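Response regulator receiver (Brucella melitensis biovar Abortus, PDB 4G97) probably acts as a phosphorylation-controlled regulator of the general stress response, combining a receiver domain with a sigma factor-like domain that probably sequesters an anti-sigma factor. Local coordinates at residues A[9-12]-A[13-17]; A[144-148]-A[149-153]. One frame throughout, in Å; residues are numbered along the deposited sequence.

Contact 1: residues A[9-12]-A[13-17]; sequences PHLP and YLRRF
R15 lays its side chain back along the first turn of helix 11-22 and sets its guanidinium beside L11. The two side chains run slantwise to one another, with R15 NH1 3.8 Å from L11 CB, and NH2 slightly farther from the same carbon. CG of R15 lies anti to its own carbonyl carbon (chi1 -72°), and from there the chain stays extended to NE, which carries the charged end back over L11. Against L11, NH1 makes only van der Waals contact; its hydrogen bond goes to the backbone O of L226, in the receiver domain, so this turn lies where the two domains meet.

The tight part is the backbone of the turn itself. R15 N meets L11 O at 3.0 Å, nearly head-on to the carbonyl, and R16 N reaches P12 O at 3.1 Å. L14 N takes H10 O as its main acceptor, at 3.2 Å and in the carbonyl plane, with a weak second bond to L11 O. R16 NH2 sits 3.4 Å above the plane of the Y13 ring, displaced toward its rim, while a salt bridge to E105 holds the same nitrogen. This is the amino-terminal start of an alpha-helix in the sigma2 region of PhyR's sigma-like half. The buried side chain of L14 goes inward to V32 and F60, on helices 25-41 and 52-64.

Toward exposed P9 the packing is looser and water takes part. One water accepts from Y13 N at 3.1 Å and donates to P9 O at 2.8 Å, bridging an amide that stands ahead of the regular i to i+4 pattern.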
loop_
_atom_site.group_PDB
_atom_site.type_symbol
_atom_site.label_atom_id
_atom_site.label_comp_id
_atom_site.label_asym_id
_atom_site.label_seq_id
_atom_site.Cartn_x
_atom_site.Cartn_y
_atom_site.Cartn_z
ATOM N N PRO A 9 12.155 -0.831 15.018
ATOM C CA PRO A 9 10.834 -1.479 14.911
ATOM C C PRO A 9 9.856 -0.799 13.968
ATOM O O PRO A 9 8.862 -1.424 13.591
ATOM C CB PRO A 9 10.292 -1.438 16.347
ATOM C CG PRO A 9 11.471 -1.212 17.203
ATOM C CD PRO A 9 12.385 -0.358 16.401
ATOM N N HIS A 10 10.111 0.480 13.619
ATOM C CA HIS A 10 9.199 1.260 12.791
ATOM C C HIS A 10 9.536 1.227 11.277
ATOM O O HIS A 10 8.726 1.683 10.462
ATOM C CB HIS A 10 9.087 2.700 13.348
ATOM C CG HIS A 10 8.730 2.741 14.812
ATOM N ND1 HIS A 10 7.504 2.288 15.271
ATOM C CD2 HIS A 10 9.476 3.124 15.875
ATOM C CE1 HIS A 10 7.536 2.424 16.590
ATOM N NE2 HIS A 10 8.693 2.944 16.996
ATOM N N LEU A 11 10.731 0.707 10.918
ATOM C CA LEU A 11 11.190 0.622 9.515
ATOM C C LEU A 11 10.256 -0.213 8.596
ATOM O O LEU A 11 9.950 0.263 7.500
ATOM C CB LEU A 11 12.647 0.133 9.424
ATOM C CG LEU A 11 13.728 1.073 9.962
ATOM C CD1 LEU A 11 15.093 0.346 9.992
ATOM C CD2 LEU A 11 13.851 2.339 9.082
ATOM N N PRO A 12 9.767 -1.418 8.986
ATOM C CA PRO A 12 8.860 -2.154 8.087
ATOM C C PRO A 12 7.671 -1.316 7.614
ATOM O O PRO A 12 7.462 -1.201 6.411
ATOM C CB PRO A 12 8.401 -3.336 8.953
ATOM C CG PRO A 12 9.589 -3.594 9.838
ATOM C CD PRO A 12 10.027 -2.205 10.213
ATOM N N TYR A 13 6.926 -0.680 8.555
ATOM C CA TYR A 13 5.759 0.126 8.202
ATOM C C TYR A 13 6.103 1.377 7.416
ATOM O O TYR A 13 5.257 1.882 6.669
ATOM C CB TYR A 13 4.881 0.441 9.433
ATOM C CG TYR A 13 4.163 -0.775 9.979
ATOM C CD1 TYR A 13 3.876 -1.868 9.162
ATOM C CD2 TYR A 13 3.731 -0.821 11.301
ATOM C CE1 TYR A 13 3.231 -2.993 9.656
ATOM C CE2 TYR A 13 3.073 -1.942 11.806
ATOM C CZ TYR A 13 2.835 -3.029 10.980
ATOM O OH TYR A 13 2.167 -4.135 11.439
ATOM N N LEU A 14 7.316 1.909 7.606
ATOM C CA LEU A 14 7.734 3.087 6.847
ATOM C C LEU A 14 7.956 2.683 5.382
ATOM O O LEU A 14 7.609 3.454 4.491
ATOM C CB LEU A 14 8.969 3.753 7.466
ATOM C CG LEU A 14 9.527 4.987 6.725
ATOM C CD1 LEU A 14 8.619 6.189 6.871
ATOM C CD2 LEU A 14 10.953 5.315 7.192
ATOM N N ARG A 15 8.483 1.453 5.132
ATOM C CA ARG A 15 8.625 0.900 3.771
ATOM C C ARG A 15 7.223 0.711 3.168
ATOM O O ARG A 15 7.039 1.033 2.010
ATOM C CB ARG A 15 9.383 -0.450 3.779
ATOM C CG ARG A 15 10.867 -0.280 4.070
ATOM C CD ARG A 15 11.687 -1.544 3.925
ATOM N NE ARG A 15 12.991 -1.350 4.564
ATOM C CZ ARG A 15 13.282 -1.705 5.814
ATOM N NH1 ARG A 15 12.399 -2.372 6.546
ATOM N NH2 ARG A 15 14.470 -1.441 6.322
ATOM N N ARG A 16 6.228 0.218 3.954
ATOM C CA ARG A 16 4.862 0.056 3.450
ATOM C C ARG A 16 4.349 1.413 2.928
ATOM O O ARG A 16 3.889 1.517 1.775
ATOM C CB ARG A 16 3.922 -0.486 4.539
ATOM C CG ARG A 16 2.463 -0.607 4.038
ATOM C CD ARG A 16 1.488 -1.029 5.122
ATOM N NE ARG A 16 1.553 -0.113 6.265
ATOM C CZ ARG A 16 1.149 -0.400 7.494
ATOM N NH1 ARG A 16 0.596 -1.573 7.760
ATOM N NH2 ARG A 16 1.294 0.485 8.467
ATOM N N PHE A 17 4.500 2.459 3.766
ATOM C CA PHE A 17 4.115 3.822 3.432
ATOM C C PHE A 17 4.885 4.313 2.186
ATOM O O PHE A 17 4.258 4.799 1.247
ATOM C CB PHE A 17 4.376 4.736 4.635
ATOM C CG PHE A 17 4.114 6.205 4.398
ATOM C CD1 PHE A 17 2.821 6.669 4.154
ATOM C CD2 PHE A 17 5.150 7.134 4.464
ATOM C CE1 PHE A 17 2.582 8.026 3.933
ATOM C CE2 PHE A 17 4.900 8.494 4.265
ATOM C CZ PHE A 17 3.619 8.926 3.988
HETATM O O HOH W 1 6.792 -1.293 11.640
#

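Contact 2: residues A[144-148]-A[149-153]; sequences IIEDE and PLIAM
E146 folds its side chain across that of I151 at about a right angle, its OE2 3.5 Å from I151 CG2. E146 CG lies 3.8 Å from A152 CB; that carbon of E146 stands anti to its backbone nitrogen (chi1 173°) and the chain then bends at chi2, which turns the carboxylate back to its own loop. There E146 OE1 accepts from E148 N at 3.0 Å through its anti lone pair, a nearly straight bond (162°) that ties the side chain to the loop backbone.

This is the turn from the first strand, 141-145, into helix 149-161 in the CheY-like receiver fold, the opening step of a beta-alpha-beta unit. OE2 of E146 lies close to D191, the predicted phosphorylation site, which puts E146 in the acidic cluster of the receiver active site.

E148 is the N-cap residue. Its carbonyl O receives A152 N at 2.9 Å in an almost linear bond (175°), closing the first helical turn. E148 CB also packs 3.5 Å from I151 CD1. On the strand side, buried I144 brings CD1 within 3.9 Å of A152 O.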
loop_
_atom_site.group_PDB
_atom_site.type_symbol
_atom_site.label_atom_id
_atom_site.label_comp_id
_atom_site.label_asym_id
_atom_site.label_seq_id
_atom_site.Cartn_x
_atom_site.Cartn_y
_atom_site.Cartn_z
ATOM N N ILE A 144 -10.395 -11.694 -6.608
ATOM C CA ILE A 144 -10.048 -11.881 -5.199
ATOM C C ILE A 144 -9.512 -13.291 -5.024
ATOM O O ILE A 144 -10.189 -14.235 -5.405
ATOM C CB ILE A 144 -11.244 -11.607 -4.237
ATOM C CG1 ILE A 144 -11.727 -10.136 -4.375
ATOM C CG2 ILE A 144 -10.825 -11.931 -2.726
ATOM C CD1 ILE A 144 -13.028 -9.789 -3.673
ATOM N N ILE A 145 -8.299 -13.440 -4.473
ATOM C CA ILE A 145 -7.735 -14.744 -4.113
ATOM C C ILE A 145 -7.754 -14.759 -2.583
ATOM O O ILE A 145 -6.924 -14.110 -1.932
ATOM C CB ILE A 145 -6.337 -15.089 -4.681
ATOM C CG1 ILE A 145 -6.284 -14.913 -6.230
ATOM C CG2 ILE A 145 -6.014 -16.548 -4.305
ATOM C CD1 ILE A 145 -4.920 -14.882 -6.805
ATOM N N GLU A 146 -8.754 -15.429 -2.021
ATOM C CA GLU A 146 -8.967 -15.485 -0.576
ATOM C C GLU A 146 -9.800 -16.716 -0.207
ATOM O O GLU A 146 -10.910 -16.866 -0.713
ATOM C CB GLU A 146 -9.646 -14.175 -0.090
ATOM C CG GLU A 146 -10.086 -14.175 1.366
ATOM C CD GLU A 146 -8.930 -14.301 2.331
ATOM O OE1 GLU A 146 -8.839 -15.335 3.030
ATOM O OE2 GLU A 146 -8.072 -13.392 2.329
ATOM N N ASP A 147 -9.267 -17.581 0.679
ATOM C CA ASP A 147 -9.946 -18.815 1.126
ATOM C C ASP A 147 -10.939 -18.635 2.290
ATOM O O ASP A 147 -11.802 -19.491 2.456
ATOM C CB ASP A 147 -8.929 -19.920 1.468
ATOM C CG ASP A 147 -8.022 -19.612 2.648
ATOM O OD1 ASP A 147 -7.808 -18.409 2.945
ATOM O OD2 ASP A 147 -7.500 -20.566 3.253
ATOM N N GLU A 148 -10.793 -17.573 3.107
ATOM C CA GLU A 148 -11.683 -17.305 4.251
ATOM C C GLU A 148 -12.945 -16.578 3.781
ATOM O O GLU A 148 -12.870 -15.394 3.423
ATOM C CB GLU A 148 -10.976 -16.516 5.373
ATOM C CG GLU A 148 -10.272 -17.370 6.420
ATOM C CD GLU A 148 -11.062 -18.513 7.044
ATOM O OE1 GLU A 148 -12.193 -18.279 7.533
ATOM O OE2 GLU A 148 -10.545 -19.654 7.033
ATOM N N PRO A 149 -14.104 -17.284 3.742
ATOM C CA PRO A 149 -15.317 -16.669 3.190
ATOM C C PRO A 149 -15.694 -15.293 3.708
ATOM O O PRO A 149 -15.991 -14.412 2.893
ATOM C CB PRO A 149 -16.375 -17.748 3.394
ATOM C CG PRO A 149 -15.590 -19.028 3.319
ATOM C CD PRO A 149 -14.347 -18.707 4.079
ATOM N N LEU A 150 -15.611 -15.067 5.030
ATOM C CA LEU A 150 -15.948 -13.762 5.592
ATOM C C LEU A 150 -14.978 -12.662 5.148
ATOM O O LEU A 150 -15.421 -11.548 4.882
ATOM C CB LEU A 150 -16.110 -13.838 7.126
ATOM C CG LEU A 150 -16.501 -12.568 7.878
ATOM C CD1 LEU A 150 -17.891 -12.103 7.492
ATOM C CD2 LEU A 150 -16.454 -12.809 9.380
ATOM N N ILE A 151 -13.670 -12.975 5.034
ATOM C CA ILE A 151 -12.674 -11.999 4.553
ATOM C C ILE A 151 -12.974 -11.703 3.064
ATOM O O ILE A 151 -13.057 -10.538 2.698
ATOM C CB ILE A 151 -11.202 -12.461 4.786
ATOM C CG1 ILE A 151 -10.943 -12.706 6.294
ATOM C CG2 ILE A 151 -10.198 -11.410 4.222
ATOM C CD1 ILE A 151 -9.637 -13.524 6.645
ATOM N N ALA A 152 -13.199 -12.761 2.247
ATOM C CA ALA A 152 -13.519 -12.674 0.804
ATOM C C ALA A 152 -14.743 -11.770 0.555
ATOM O O ALA A 152 -14.680 -10.894 -0.311
ATOM C CB ALA A 152 -13.760 -14.069 0.237
ATOM N N MET A 153 -15.815 -11.924 1.378
ATOM C CA MET A 153 -17.032 -11.109 1.267
ATOM C C MET A 153 -16.819 -9.685 1.709
ATOM O O MET A 153 -17.402 -8.785 1.108
ATOM C CB MET A 153 -18.230 -11.728 2.020
ATOM C CG MET A 153 -18.707 -13.049 1.458
ATOM S SD MET A 153 -18.988 -13.047 -0.336
ATOM C CE MET A 153 -18.467 -14.707 -0.728
#

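Overall arrangement
Both contacts are first turns of helices, but in different halves of the protein: contact 1 belongs to the sigma-like domain and contact 2 to the receiver, with centres 26 Å apart and nearest atoms about 15 Å apart. Contact 1 stays within one helix and its lead-in, whereas contact 2 joins a strand of the central parallel sheet to the helix that follows. Each is partly buried. In 9-17 the polar chemistry is basic: R16 pairs with E105 of the sigma-like part, while R15 bonds to L226 of the receiver, so contact 1 also lies where the domains meet. In 144-153 it is acidic: buried E146 lies close to the predicted phosphorylation site, while E148 and P149 lie at the surface.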